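Local structure of CRISPR-associated endonuclease/helicase Cas3 (Thermus thermophilus HB8, 3SKD) at residues Leu73-Lys78 and Val108-Phe113; His24-His29 and Arg171-Glu176; Ala35-Val40 and Ser207-Val212; Ala63-Ala68 and Leu181-Pro186; Asn133-Ala138 and Glu197-Val202. The protein cleaves single-stranded DNA through this metal-dependent N-terminal HD nuclease domain, part of a longer CRISPR-associated nuclease and helicase that defends the cell against mobile genetic elements. All coordinates share one frame; numbering follows the deposited sequence.

Contact 1. Residues Leu73-Lys78 and Val108-Phe113; sequences LHDLGK and VAHGVF. With NI (nickel (II) ion), chain B.
The HD metal site of the nuclease domain is built here: Asp75, of the His74-Asp75 doublet, binds nickel through one carboxylate oxygen and reaches His110 of the 108-113 segment with the other. OD2 of Asp75 lies 2.0 Å from the nickel ion, while OD1 of Asp75 accepts a weak hydrogen bond from His110 NE2 at 2.9 Å. The N-H...O angle of only 115° marks this bond as bent, and the carboxylate and imidazole planes stand 75° apart. His74 binds the same ion through NE2. With chi1 at 75° its CG sits between the backbone N and the carbonyl carbon, and ND1, bonded to the carbonyl oxygen of Val71, fixes the rotation of the ring. This is the HD signature of the superfamily, which His29 and Asp210 complete; two waters fill the remaining places on the nickel. Lys78 runs alongside His110, pointing the same way, and its CE rests over the centre of the imidazole face, 4.0 Å from the ring centroid, as a CH-pi contact. NZ of Lys78 then forms a salt bridge with Asp75 OD2 at 3.1 Å, coming from above the carboxylate plane, and also bonds Ser19 OG. Away from the metal the backbones close up at Gly77, whose CA makes a CA-H...O contact of 3.5 Å with His110 O and touches Phe113 CB.

Contact 2. Residues His24-His29 and Arg171-Glu176; sequences HPLLAH and RWLLEE. With NI (nickel (II) ion), chain B.
Leu27 and Leu173 form the first shell of this contact between the start of helix 26-43 and the middle of helix 165-181. CB of Leu27 lies 3.9 Å from CD2 of Leu173, and the same methyl of Leu173 also meets Leu27 CD1, so one branch touches both the CB and the CD1 of its partner. The two side chains are inclined to one another rather than stacked in parallel. Leu27 also crosses Glu176 at about a right angle: its CD1 approaches Glu176 CG at 3.9 Å, and CD2 touches the same methylene. The chain of Glu176 bends at chi2 (80°), which lets its aliphatic part serve the apolar contact while OE1 and OE2 form salt bridges with Arg179 and Arg180. At the edge of the Trp172 ring, near its plane, Leu27 CD2 comes within 4.3 Å of CZ3. Leu26 adds a looser approach, its CD2 lying 4.4 Å from Leu173 CD1.

The helix bearing these leucines also carries the first histidine of the HD metal site. His29 has its CG anti to the backbone N (chi1 176°), and its NE2 binds nickel at 2.3 Å together with His74, Asp75 and Asp210. Leu26 lies between the two regions, touching Leu173 on one hand and Asp75 on the other. Further out, helix 10-16 packs against the same group, with Leu15 on Leu27 and Ala14 on both Trp172 and Leu173. Pro25 occupies the N-cap position of helix 26-43, and its carbonyl oxygen accepts a hydrogen bond from His29 N.

Contact 3. Residues Ala35-Val40 and Ser207-Val212; sequences AVALAV and SFADWV. With NI (nickel (II) ion), chain B.
Val36 reaches from helix 26-43 into helix 196-213, and each carbon of its side chain finds a partner there. Its CB lies 4.0 Å from Ala209 CB. CG1, anti to the backbone N (chi1 173°), goes deepest: it is 3.7 Å from both CA and CB of Ala209, and 3.9 Å from Val212 CB. CG2 turns to CG1 of Val212, also at 3.9 Å. The small side chain of Ala209 permits this approach, and the CA atoms of Val36 and Ala209 are only 5.5 Å apart. Ala37 continues the contact beside Ala209, and one turn on Val40 CG2 meets Phe208 CE2 at 4.2 Å. Val212 CG2 lies over one face of the Phe208 ring, offset toward its rim, linking these two places of contact.

The short segments of the two helices are 8.7 Å apart at closest approach, with their directions 121° apart. From the side of helix 196-213 turned away from Val36, Asp210 sends OD1 to nickel at 2.2 Å, the final aspartate of the HD signature. The helix is therefore two-faced in chemistry, with hydrocarbon against helix 26-43 and a metal-binding carboxylate on its other side.

Contact 4. Residues Ala63-Ala68 and Leu181-Pro186; sequences ALAWAA and LGAPLP
The Trp66 indole carries Pro186 on one face: CD of Pro186 stands 3.5 Å from the centroid of the six-membered ring, 2° off its normal, a CH-pi contact over the ring centre. CG of Pro186 extends the cover to the pyrrole side, 3.6 Å from Trp66 CE2. The proline and the indole cross at about a right angle. Obliquely to the indole come the Pro184 carbonyl oxygen, 3.3 Å from Trp66 CE3, and Leu185 CD1, 4.2 Å from CZ3. That oxygen is buried by the contact and has no polar partner in the model.

Nearer the helix the contacts pass through small residues. Ala183 CB lies 3.7 Å from Ala65 O, and Ala65 CB approaches Leu181 O at the same distance. Ala68 CB meets Leu181 CD1 at 3.9 Å. Gly182, at positive phi (64°), ends helix 165-181 in a Schellman motif and turns the chain into this extended, proline-containing run.

The loop thus passes obliquely over helix 60-72 on its way from helix 165-181 to helix 196-213. Trp56 of helix 46-56 touches Pro186 and meets Trp66 edge-to-face, while Leu38 of helix 26-43 packs on Ala68.

Contact 5. Residues Asn133-Ala138 and Glu197-Val202; sequences NDLAAA and EAVLRV
Val199 holds CG1 anti to its own N (chi1 174°), a setting that sends this methyl into the groove between Asp134 and Ala138, one turn apart on helix 129-138. There CG1 of Val199 lies 3.4 Å from the carbonyl oxygen of Asp134 and 3.5 Å from Ala138 CB. The other branch, CG2, set beside the N of Val199, meets the CB of Asp134 at 3.9 Å. In Asp134 it is the CB rather than the carboxylate that does the touching. Ala138 CB also approaches the carbonyl oxygen of Val199 at 3.6 Å, so the small residue abuts backbone as well as side chain.

Leu135 extends the interface toward Val202 with its CD2 methyl, which is 4.4 Å from Val199 CG2 and 4.3 Å from Val202 CB. The same leucine also touches Trp56, Trp66 and Leu70, which ties the contact to helices 46-56 and 60-72, and Val202 packs on Val71 of the latter helix.

The short helical segments run roughly in the same direction, 29° apart with a signed crossing angle of -29°, and approach to 9.0 Å. Hydrocarbon dominates the meeting of the two, in which Val199 acts as the central projection. Such helix-helix packing belongs to the largely helical HD domain, and here it joins helix 129-138 to helix 196-213, the helix that carries the metal ligand Asp210 farther along.

How the contacts relate
Contacts 1, 2 and 3 converge on one nickel ion and share its two waters, yet only contact 1 links its segments by polar chemistry at the metal. In contacts 2 and 3 the ligands His29 and Asp210 stand apart from apolar interfaces, both using helix 26-43. Contact 3 is wholly buried and contact 5 nearly so, and they share helix 196-213. Contact 4 is only partly buried, and joins a loop to a helix through prolines and an indole. It touches contact 3 through Ala68 with Ala37 and Leu38, and contact 5 through Trp66 with Leu135. The centres of contacts 1 and 4 lie about 21 Å apart, on opposite sides of the chain's centre.

Contact 1. Residues Leu73-Lys78 and Val108-Phe113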
# COMPACT_ATOMS: atom_id res chain seq x y z
N LEU A 73 -0.85 -1.60 1.57
CA LEU A 73 -1.81 -1.19 2.59
C LEU A 73 -2.20 0.28 2.48
O LEU A 73 -2.86 0.78 3.39
CB LEU A 73 -1.22 -1.34 3.97
CG LEU A 73 -0.66 -2.72 4.30
CD1 LEU A 73 0.03 -2.58 5.64
CD2 LEU A 73 -1.78 -3.69 4.30
N HIS A 74 -1.76 0.97 1.44
CA HIS A 74 -2.05 2.41 1.34
C HIS A 74 -3.55 2.72 1.37
O HIS A 74 -3.95 3.83 1.70
CB HIS A 74 -1.50 2.99 0.04
CG HIS A 74 -2.32 2.61 -1.16
ND1 HIS A 74 -2.31 1.33 -1.69
CD2 HIS A 74 -3.19 3.32 -1.92
CE1 HIS A 74 -3.13 1.27 -2.72
NE2 HIS A 74 -3.66 2.47 -2.89
N ASP A 75 -4.39 1.78 0.93
CA ASP A 75 -5.85 2.01 0.94
C ASP A 75 -6.59 1.29 2.03
O ASP A 75 -7.81 1.12 1.95
CB ASP A 75 -6.52 1.59 -0.38
CG ASP A 75 -6.43 2.69 -1.46
OD1 ASP A 75 -6.12 3.85 -1.13
OD2 ASP A 75 -6.62 2.42 -2.64
N LEU A 76 -5.88 0.89 3.07
CA LEU A 76 -6.55 0.28 4.19
C LEU A 76 -7.66 1.23 4.79
O LEU A 76 -8.70 0.75 5.27
CB LEU A 76 -5.51 -0.09 5.23
CG LEU A 76 -6.13 -0.82 6.39
CD1 LEU A 76 -6.64 -2.13 5.82
CD2 LEU A 76 -5.10 -1.03 7.45
N GLY A 77 -7.46 2.54 4.74
CA GLY A 77 -8.50 3.51 5.15
C GLY A 77 -9.89 3.31 4.51
O GLY A 77 -10.90 3.73 5.05
N LYS A 78 -9.95 2.67 3.33
CA LYS A 78 -11.24 2.38 2.66
C LYS A 78 -12.06 1.27 3.33
O LYS A 78 -13.25 1.09 3.02
CB LYS A 78 -11.01 1.99 1.20
CG LYS A 78 -10.60 3.14 0.31
CD LYS A 78 -10.67 2.76 -1.18
CE LYS A 78 -10.08 3.84 -2.08
NZ LYS A 78 -9.50 3.26 -3.35
N VAL A 108 -13.79 13.23 4.98
CA VAL A 108 -12.37 13.21 5.26
C VAL A 108 -11.80 12.16 4.34
O VAL A 108 -12.41 11.11 4.18
CB VAL A 108 -12.15 12.82 6.71
CG1 VAL A 108 -12.84 11.54 6.97
CG2 VAL A 108 -10.69 12.69 6.99
N ALA A 109 -10.63 12.44 3.74
CA ALA A 109 -10.10 11.57 2.69
C ALA A 109 -9.74 10.23 3.27
O ALA A 109 -9.34 10.15 4.42
CB ALA A 109 -8.86 12.19 2.03
N HIS A 110 -9.86 9.17 2.46
CA HIS A 110 -9.55 7.85 2.96
C HIS A 110 -8.13 7.73 3.52
O HIS A 110 -7.91 6.93 4.41
CB HIS A 110 -9.82 6.78 1.90
CG HIS A 110 -8.85 6.78 0.76
ND1 HIS A 110 -9.05 7.51 -0.39
CD2 HIS A 110 -7.68 6.12 0.60
CE1 HIS A 110 -8.01 7.33 -1.21
NE2 HIS A 110 -7.18 6.47 -0.64
N GLY A 111 -7.19 8.56 3.04
CA GLY A 111 -5.81 8.46 3.51
C GLY A 111 -5.63 8.82 4.96
O GLY A 111 -4.68 8.36 5.62
N VAL A 112 -6.53 9.67 5.47
CA VAL A 112 -6.50 10.05 6.87
C VAL A 112 -6.80 8.81 7.72
O VAL A 112 -6.13 8.53 8.71
CB VAL A 112 -7.53 11.11 7.18
CG1 VAL A 112 -7.61 11.37 8.67
CG2 VAL A 112 -7.23 12.37 6.41
N PHE A 113 -7.80 8.05 7.30
CA PHE A 113 -8.09 6.77 7.96
C PHE A 113 -6.95 5.81 7.81
O PHE A 113 -6.60 5.10 8.75
CB PHE A 113 -9.36 6.14 7.37
CG PHE A 113 -10.63 6.90 7.73
CD1 PHE A 113 -11.33 6.57 8.87
CD2 PHE A 113 -11.09 7.96 6.95
CE1 PHE A 113 -12.51 7.26 9.21
CE2 PHE A 113 -12.26 8.64 7.28
CZ PHE A 113 -12.96 8.29 8.41
NI NI B . -5.46 2.90 -4.19
O HOH W 1 -6.76 3.38 -5.62
O HOH W 2 -5.58 5.12 -3.42

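Contact 2. Residues His24-His29 and Arg171-Glu176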
# COMPACT_ATOMS: atom_id res chain seq x y z
N HIS A 24 -14.54 -5.14 -7.79
CA HIS A 24 -13.09 -5.11 -7.52
C HIS A 24 -12.90 -5.04 -6.00
O HIS A 24 -13.06 -3.98 -5.42
CB HIS A 24 -12.47 -3.90 -8.23
CG HIS A 24 -10.95 -3.89 -8.23
ND1 HIS A 24 -10.21 -4.96 -8.61
CD2 HIS A 24 -10.09 -2.87 -7.96
CE1 HIS A 24 -8.90 -4.63 -8.56
NE2 HIS A 24 -8.82 -3.39 -8.16
N PRO A 25 -12.64 -6.18 -5.35
CA PRO A 25 -12.49 -6.09 -3.89
C PRO A 25 -11.30 -5.20 -3.47
O PRO A 25 -10.31 -5.17 -4.18
CB PRO A 25 -12.25 -7.55 -3.47
CG PRO A 25 -12.93 -8.40 -4.58
CD PRO A 25 -12.76 -7.58 -5.84
N LEU A 26 -11.40 -4.52 -2.33
CA LEU A 26 -10.29 -3.79 -1.75
C LEU A 26 -9.04 -4.68 -1.65
O LEU A 26 -7.94 -4.26 -1.99
CB LEU A 26 -10.70 -3.27 -0.38
CG LEU A 26 -9.66 -2.43 0.38
CD1 LEU A 26 -9.12 -1.32 -0.46
CD2 LEU A 26 -10.23 -1.90 1.68
N LEU A 27 -9.21 -5.94 -1.27
CA LEU A 27 -8.05 -6.81 -1.14
C LEU A 27 -7.36 -7.03 -2.47
O LEU A 27 -6.14 -7.09 -2.51
CB LEU A 27 -8.43 -8.15 -0.57
CG LEU A 27 -7.31 -9.17 -0.40
CD1 LEU A 27 -6.23 -8.73 0.60
CD2 LEU A 27 -7.91 -10.52 0.01
N ALA A 28 -8.13 -7.14 -3.55
CA ALA A 28 -7.58 -7.28 -4.89
C ALA A 28 -6.76 -6.03 -5.22
O ALA A 28 -5.66 -6.12 -5.76
CB ALA A 28 -8.70 -7.43 -5.89
N HIS A 29 -7.29 -4.85 -4.96
CA HIS A 29 -6.53 -3.67 -5.24
C HIS A 29 -5.27 -3.58 -4.36
O HIS A 29 -4.21 -3.14 -4.82
CB HIS A 29 -7.39 -2.45 -5.02
CG HIS A 29 -6.63 -1.18 -5.20
ND1 HIS A 29 -5.92 -0.91 -6.35
CD2 HIS A 29 -6.45 -0.12 -4.37
CE1 HIS A 29 -5.35 0.27 -6.23
NE2 HIS A 29 -5.64 0.76 -5.04
N ARG A 171 -7.69 -5.64 10.62
CA ARG A 171 -6.53 -6.41 11.04
C ARG A 171 -6.36 -7.64 10.17
O ARG A 171 -5.21 -8.01 9.78
CB ARG A 171 -6.59 -6.72 12.51
CG ARG A 171 -6.57 -5.42 13.31
CD ARG A 171 -6.88 -5.60 14.78
NE ARG A 171 -6.46 -4.45 15.59
CZ ARG A 171 -6.90 -3.20 15.45
NH1 ARG A 171 -7.80 -2.91 14.50
NH2 ARG A 171 -6.46 -2.21 16.24
N TRP A 172 -7.49 -8.24 9.80
CA TRP A 172 -7.50 -9.40 8.91
C TRP A 172 -6.84 -9.07 7.56
O TRP A 172 -6.00 -9.82 7.04
CB TRP A 172 -8.96 -9.86 8.68
CG TRP A 172 -9.07 -11.18 7.93
CD1 TRP A 172 -9.23 -12.42 8.50
CD2 TRP A 172 -9.05 -11.39 6.51
NE1 TRP A 172 -9.29 -13.37 7.53
CE2 TRP A 172 -9.19 -12.78 6.29
CE3 TRP A 172 -8.93 -10.54 5.39
CZ2 TRP A 172 -9.20 -13.35 5.01
CZ3 TRP A 172 -8.95 -11.11 4.11
CH2 TRP A 172 -9.07 -12.50 3.93
N LEU A 173 -7.21 -7.93 7.00
CA LEU A 173 -6.68 -7.54 5.71
C LEU A 173 -5.18 -7.26 5.79
O LEU A 173 -4.42 -7.62 4.90
CB LEU A 173 -7.34 -6.25 5.23
CG LEU A 173 -8.73 -6.40 4.61
CD1 LEU A 173 -9.41 -5.09 4.55
CD2 LEU A 173 -8.70 -7.09 3.20
N LEU A 174 -4.75 -6.57 6.83
CA LEU A 174 -3.32 -6.29 6.95
C LEU A 174 -2.54 -7.61 7.02
O LEU A 174 -1.57 -7.82 6.29
CB LEU A 174 -3.00 -5.41 8.15
CG LEU A 174 -1.47 -5.27 8.28
CD1 LEU A 174 -1.16 -3.93 8.85
CD2 LEU A 174 -0.88 -6.40 9.12
N GLU A 175 -3.01 -8.54 7.85
CA GLU A 175 -2.37 -9.84 7.97
C GLU A 175 -2.42 -10.61 6.63
O GLU A 175 -1.49 -11.32 6.29
CB GLU A 175 -3.09 -10.64 9.08
CG GLU A 175 -2.38 -11.90 9.50
CD GLU A 175 -0.99 -11.65 10.09
OE1 GLU A 175 -0.86 -10.74 10.96
OE2 GLU A 175 -0.04 -12.35 9.64
N GLU A 176 -3.50 -10.47 5.86
CA GLU A 176 -3.60 -11.20 4.61
C GLU A 176 -2.53 -10.72 3.61
O GLU A 176 -1.96 -11.51 2.91
CB GLU A 176 -4.99 -11.08 3.96
CG GLU A 176 -5.16 -11.89 2.67
CD GLU A 176 -5.44 -13.39 2.89
OE1 GLU A 176 -5.42 -13.85 4.04
OE2 GLU A 176 -5.69 -14.11 1.92
NI NI B . -5.46 2.90 -4.19
O HOH W 1 -6.76 3.38 -5.62
O HOH W 2 -5.58 5.12 -3.42

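Contact 3. Residues Ala35-Val40 and Ser207-Val212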
# COMPACT_ATOMS: atom_id res chain seq x y z
N ALA A 35 1.94 -5.73 -5.81
CA ALA A 35 2.61 -6.44 -6.90
C ALA A 35 3.33 -5.45 -7.77
O ALA A 35 4.47 -5.68 -8.16
CB ALA A 35 1.60 -7.32 -7.74
N VAL A 36 2.68 -4.33 -8.03
CA VAL A 36 3.33 -3.25 -8.76
C VAL A 36 4.60 -2.84 -8.01
O VAL A 36 5.68 -2.74 -8.60
CB VAL A 36 2.39 -2.04 -8.96
CG1 VAL A 36 3.14 -0.92 -9.56
CG2 VAL A 36 1.23 -2.47 -9.93
N ALA A 37 4.47 -2.63 -6.71
CA ALA A 37 5.55 -2.16 -5.86
C ALA A 37 6.75 -3.14 -5.98
O ALA A 37 7.85 -2.75 -6.24
CB ALA A 37 5.09 -2.04 -4.40
N LEU A 38 6.46 -4.42 -5.84
CA LEU A 38 7.52 -5.39 -5.83
C LEU A 38 8.20 -5.42 -7.23
O LEU A 38 9.44 -5.47 -7.34
CB LEU A 38 6.96 -6.76 -5.42
CG LEU A 38 7.98 -7.90 -5.23
CD1 LEU A 38 9.11 -7.49 -4.29
CD2 LEU A 38 7.34 -9.24 -4.75
N ALA A 39 7.37 -5.37 -8.27
CA ALA A 39 7.89 -5.45 -9.63
C ALA A 39 8.77 -4.24 -9.94
O ALA A 39 9.83 -4.36 -10.54
CB ALA A 39 6.75 -5.54 -10.64
N VAL A 40 8.34 -3.06 -9.51
CA VAL A 40 9.17 -1.91 -9.83
C VAL A 40 10.43 -1.89 -8.94
O VAL A 40 11.49 -1.53 -9.43
CB VAL A 40 8.43 -0.56 -9.87
CG1 VAL A 40 7.94 -0.15 -8.54
CG2 VAL A 40 9.40 0.53 -10.40
N SER A 207 2.72 6.05 -3.89
CA SER A 207 2.09 6.96 -4.81
C SER A 207 2.16 6.46 -6.26
O SER A 207 1.16 6.45 -6.98
CB SER A 207 2.74 8.34 -4.63
OG SER A 207 2.27 9.23 -5.59
N PHE A 208 3.34 6.05 -6.70
CA PHE A 208 3.48 5.47 -8.03
C PHE A 208 2.67 4.17 -8.16
O PHE A 208 1.93 3.97 -9.13
CB PHE A 208 4.95 5.18 -8.34
CG PHE A 208 5.17 4.52 -9.69
CD1 PHE A 208 5.01 5.22 -10.87
CD2 PHE A 208 5.58 3.21 -9.77
CE1 PHE A 208 5.24 4.62 -12.12
CE2 PHE A 208 5.81 2.58 -11.02
CZ PHE A 208 5.64 3.31 -12.19
N ALA A 209 2.81 3.27 -7.22
CA ALA A 209 2.25 1.93 -7.42
C ALA A 209 0.72 2.01 -7.37
O ALA A 209 0.04 1.28 -8.07
CB ALA A 209 2.72 0.99 -6.37
N ASP A 210 0.22 2.86 -6.51
CA ASP A 210 -1.23 3.07 -6.41
C ASP A 210 -1.81 3.59 -7.70
O ASP A 210 -2.85 3.14 -8.18
CB ASP A 210 -1.56 4.02 -5.28
CG ASP A 210 -3.07 4.28 -5.15
OD1 ASP A 210 -3.89 3.48 -5.67
OD2 ASP A 210 -3.47 5.22 -4.46
N TRP A 211 -1.07 4.48 -8.33
CA TRP A 211 -1.47 4.98 -9.62
C TRP A 211 -1.49 3.92 -10.71
O TRP A 211 -2.46 3.85 -11.50
CB TRP A 211 -0.48 6.06 -9.96
CG TRP A 211 -0.73 6.64 -11.23
CD1 TRP A 211 -1.81 7.40 -11.58
CD2 TRP A 211 0.08 6.52 -12.39
NE1 TRP A 211 -1.71 7.78 -12.87
CE2 TRP A 211 -0.56 7.26 -13.41
CE3 TRP A 211 1.29 5.90 -12.67
CZ2 TRP A 211 -0.04 7.38 -14.68
CZ3 TRP A 211 1.82 6.01 -13.94
CH2 TRP A 211 1.14 6.75 -14.94
N VAL A 212 -0.44 3.13 -10.83
CA VAL A 212 -0.44 2.08 -11.82
C VAL A 212 -1.65 1.14 -11.55
O VAL A 212 -2.44 0.87 -12.45
CB VAL A 212 0.82 1.30 -11.78
CG1 VAL A 212 0.77 0.17 -12.79
CG2 VAL A 212 2.04 2.18 -12.07
NI NI B . -5.46 2.90 -4.19
O HOH W 1 -6.76 3.38 -5.62
O HOH W 2 -5.58 5.12 -3.42

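Contact 4. Residues Ala63-Ala68 and Leu181-Pro186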
# COMPACT_ATOMS: atom_id res chain seq x y z
N ALA A 63 13.63 -7.06 2.41
CA ALA A 63 13.41 -5.62 2.51
C ALA A 63 12.35 -5.22 1.47
O ALA A 63 11.44 -4.42 1.75
CB ALA A 63 14.69 -4.88 2.27
N LEU A 64 12.49 -5.80 0.27
CA LEU A 64 11.61 -5.45 -0.83
C LEU A 64 10.18 -6.00 -0.60
O LEU A 64 9.21 -5.33 -0.92
CB LEU A 64 12.18 -5.90 -2.20
CG LEU A 64 13.60 -5.46 -2.61
CD1 LEU A 64 13.94 -5.93 -4.06
CD2 LEU A 64 13.87 -3.97 -2.44
N ALA A 65 10.07 -7.21 -0.07
CA ALA A 65 8.76 -7.76 0.28
C ALA A 65 8.09 -6.90 1.34
O ALA A 65 6.91 -6.65 1.26
CB ALA A 65 8.90 -9.18 0.79
N TRP A 66 8.84 -6.47 2.34
CA TRP A 66 8.30 -5.60 3.39
C TRP A 66 7.75 -4.28 2.81
O TRP A 66 6.66 -3.85 3.17
CB TRP A 66 9.43 -5.34 4.40
CG TRP A 66 9.28 -4.12 5.27
CD1 TRP A 66 9.98 -2.94 5.17
CD2 TRP A 66 8.39 -3.97 6.37
NE1 TRP A 66 9.58 -2.07 6.16
CE2 TRP A 66 8.61 -2.68 6.91
CE3 TRP A 66 7.42 -4.80 6.96
CZ2 TRP A 66 7.88 -2.21 8.00
CZ3 TRP A 66 6.72 -4.32 8.06
CH2 TRP A 66 6.95 -3.04 8.56
N ALA A 67 8.53 -3.64 1.93
CA ALA A 67 8.13 -2.36 1.36
C ALA A 67 6.91 -2.55 0.49
O ALA A 67 5.99 -1.76 0.55
CB ALA A 67 9.29 -1.78 0.54
N ALA A 68 6.89 -3.62 -0.29
CA ALA A 68 5.74 -3.93 -1.16
C ALA A 68 4.46 -4.13 -0.37
O ALA A 68 3.40 -3.64 -0.77
CB ALA A 68 6.06 -5.20 -1.99
N LEU A 181 2.57 -11.64 0.70
CA LEU A 181 3.85 -11.15 0.18
C LEU A 181 5.06 -11.83 0.80
O LEU A 181 6.19 -11.59 0.36
CB LEU A 181 4.00 -9.64 0.39
CG LEU A 181 3.43 -8.73 -0.70
CD1 LEU A 181 4.35 -8.75 -1.94
CD2 LEU A 181 2.05 -9.17 -1.07
N GLY A 182 4.86 -12.63 1.84
CA GLY A 182 5.97 -13.23 2.57
C GLY A 182 6.82 -12.17 3.24
O GLY A 182 8.02 -12.36 3.38
N ALA A 183 6.20 -11.08 3.68
CA ALA A 183 6.93 -9.95 4.23
C ALA A 183 7.41 -10.22 5.64
O ALA A 183 6.64 -10.58 6.48
CB ALA A 183 6.08 -8.72 4.23
N PRO A 184 8.71 -10.03 5.90
CA PRO A 184 9.20 -10.10 7.28
C PRO A 184 9.09 -8.73 7.98
O PRO A 184 9.02 -7.70 7.30
CB PRO A 184 10.68 -10.41 7.08
CG PRO A 184 11.03 -9.69 5.82
CD PRO A 184 9.79 -9.77 4.94
N LEU A 185 9.14 -8.73 9.31
CA LEU A 185 9.20 -7.50 10.09
C LEU A 185 10.67 -7.12 10.19
O LEU A 185 11.51 -7.97 10.40
CB LEU A 185 8.65 -7.73 11.49
CG LEU A 185 8.56 -6.46 12.36
CD1 LEU A 185 7.29 -5.68 11.97
CD2 LEU A 185 8.58 -6.78 13.89
N PRO A 186 11.01 -5.83 10.05
CA PRO A 186 12.43 -5.44 10.26
C PRO A 186 12.88 -5.66 11.70
O PRO A 186 12.07 -5.52 12.60
CB PRO A 186 12.43 -3.93 10.01
CG PRO A 186 11.19 -3.70 9.14
CD PRO A 186 10.17 -4.71 9.61

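Contact 5. Residues Asn133-Ala138 and Glu197-Val202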
# COMPACT_ATOMS: atom_id res chain seq x y z
N ASN A 133 4.57 5.52 13.41
CA ASN A 133 3.93 6.80 13.17
C ASN A 133 4.37 7.43 11.84
O ASN A 133 3.55 7.97 11.09
CB ASN A 133 4.23 7.74 14.34
CG ASN A 133 3.46 7.33 15.58
OD1 ASN A 133 2.54 6.53 15.49
ND2 ASN A 133 3.85 7.86 16.74
N ASP A 134 5.67 7.37 11.56
CA ASP A 134 6.18 7.95 10.33
C ASP A 134 5.71 7.22 9.10
O ASP A 134 5.38 7.87 8.12
CB ASP A 134 7.71 8.01 10.34
CG ASP A 134 8.22 9.07 11.26
OD1 ASP A 134 7.44 9.99 11.58
OD2 ASP A 134 9.40 9.03 11.65
N LEU A 135 5.71 5.88 9.13
CA LEU A 135 5.24 5.14 7.95
C LEU A 135 3.76 5.40 7.71
O LEU A 135 3.29 5.52 6.58
CB LEU A 135 5.47 3.63 8.10
CG LEU A 135 6.91 3.23 7.84
CD1 LEU A 135 7.19 1.79 8.36
CD2 LEU A 135 7.28 3.35 6.36
N ALA A 136 3.01 5.51 8.78
CA ALA A 136 1.57 5.66 8.63
C ALA A 136 1.29 6.97 7.88
O ALA A 136 0.46 7.02 6.98
CB ALA A 136 0.94 5.63 9.96
N ALA A 137 1.98 8.02 8.26
CA ALA A 137 1.86 9.30 7.55
C ALA A 137 2.35 9.19 6.11
O ALA A 137 1.78 9.80 5.23
CB ALA A 137 2.65 10.39 8.28
N ALA A 138 3.42 8.41 5.87
CA ALA A 138 3.91 8.21 4.49
C ALA A 138 2.86 7.61 3.58
O ALA A 138 2.84 7.85 2.39
CB ALA A 138 5.11 7.24 4.50
N GLU A 197 14.66 9.43 5.06
CA GLU A 197 14.72 8.94 3.66
C GLU A 197 14.07 7.56 3.39
O GLU A 197 13.56 7.31 2.29
CB GLU A 197 16.18 8.90 3.17
CG GLU A 197 16.89 10.20 3.15
CD GLU A 197 16.39 11.14 2.12
OE1 GLU A 197 16.79 11.01 0.93
OE2 GLU A 197 15.65 12.06 2.52
N ALA A 198 14.11 6.65 4.36
CA ALA A 198 13.52 5.33 4.22
C ALA A 198 12.00 5.51 4.10
O ALA A 198 11.36 4.93 3.24
CB ALA A 198 13.87 4.45 5.43
N VAL A 199 11.46 6.35 4.95
CA VAL A 199 10.00 6.59 4.97
C VAL A 199 9.50 7.30 3.71
O VAL A 199 8.45 6.97 3.16
CB VAL A 199 9.62 7.41 6.22
CG1 VAL A 199 8.15 7.81 6.23
CG2 VAL A 199 9.96 6.62 7.47
N LEU A 200 10.29 8.27 3.25
CA LEU A 200 9.99 8.99 2.01
C LEU A 200 10.13 8.06 0.77
O LEU A 200 9.38 8.19 -0.20
CB LEU A 200 10.94 10.19 1.90
CG LEU A 200 10.66 11.27 2.98
CD1 LEU A 200 11.79 12.31 3.06
CD2 LEU A 200 9.31 11.95 2.75
N ARG A 201 11.08 7.15 0.78
CA ARG A 201 11.16 6.16 -0.28
C ARG A 201 9.89 5.32 -0.36
O ARG A 201 9.40 5.09 -1.44
CB ARG A 201 12.41 5.25 -0.11
CG ARG A 201 13.64 5.81 -0.78
CD ARG A 201 14.82 4.82 -0.70
NE ARG A 201 15.55 4.90 0.56
CZ ARG A 201 16.44 5.84 0.87
NH1 ARG A 201 16.67 6.84 0.04
NH2 ARG A 201 17.09 5.79 2.02
N VAL A 202 9.34 4.90 0.77
CA VAL A 202 8.05 4.18 0.75
C VAL A 202 6.89 5.07 0.28
O VAL A 202 6.06 4.67 -0.56
CB VAL A 202 7.75 3.58 2.14
CG1 VAL A 202 6.29 3.07 2.22
CG2 VAL A 202 8.76 2.43 2.44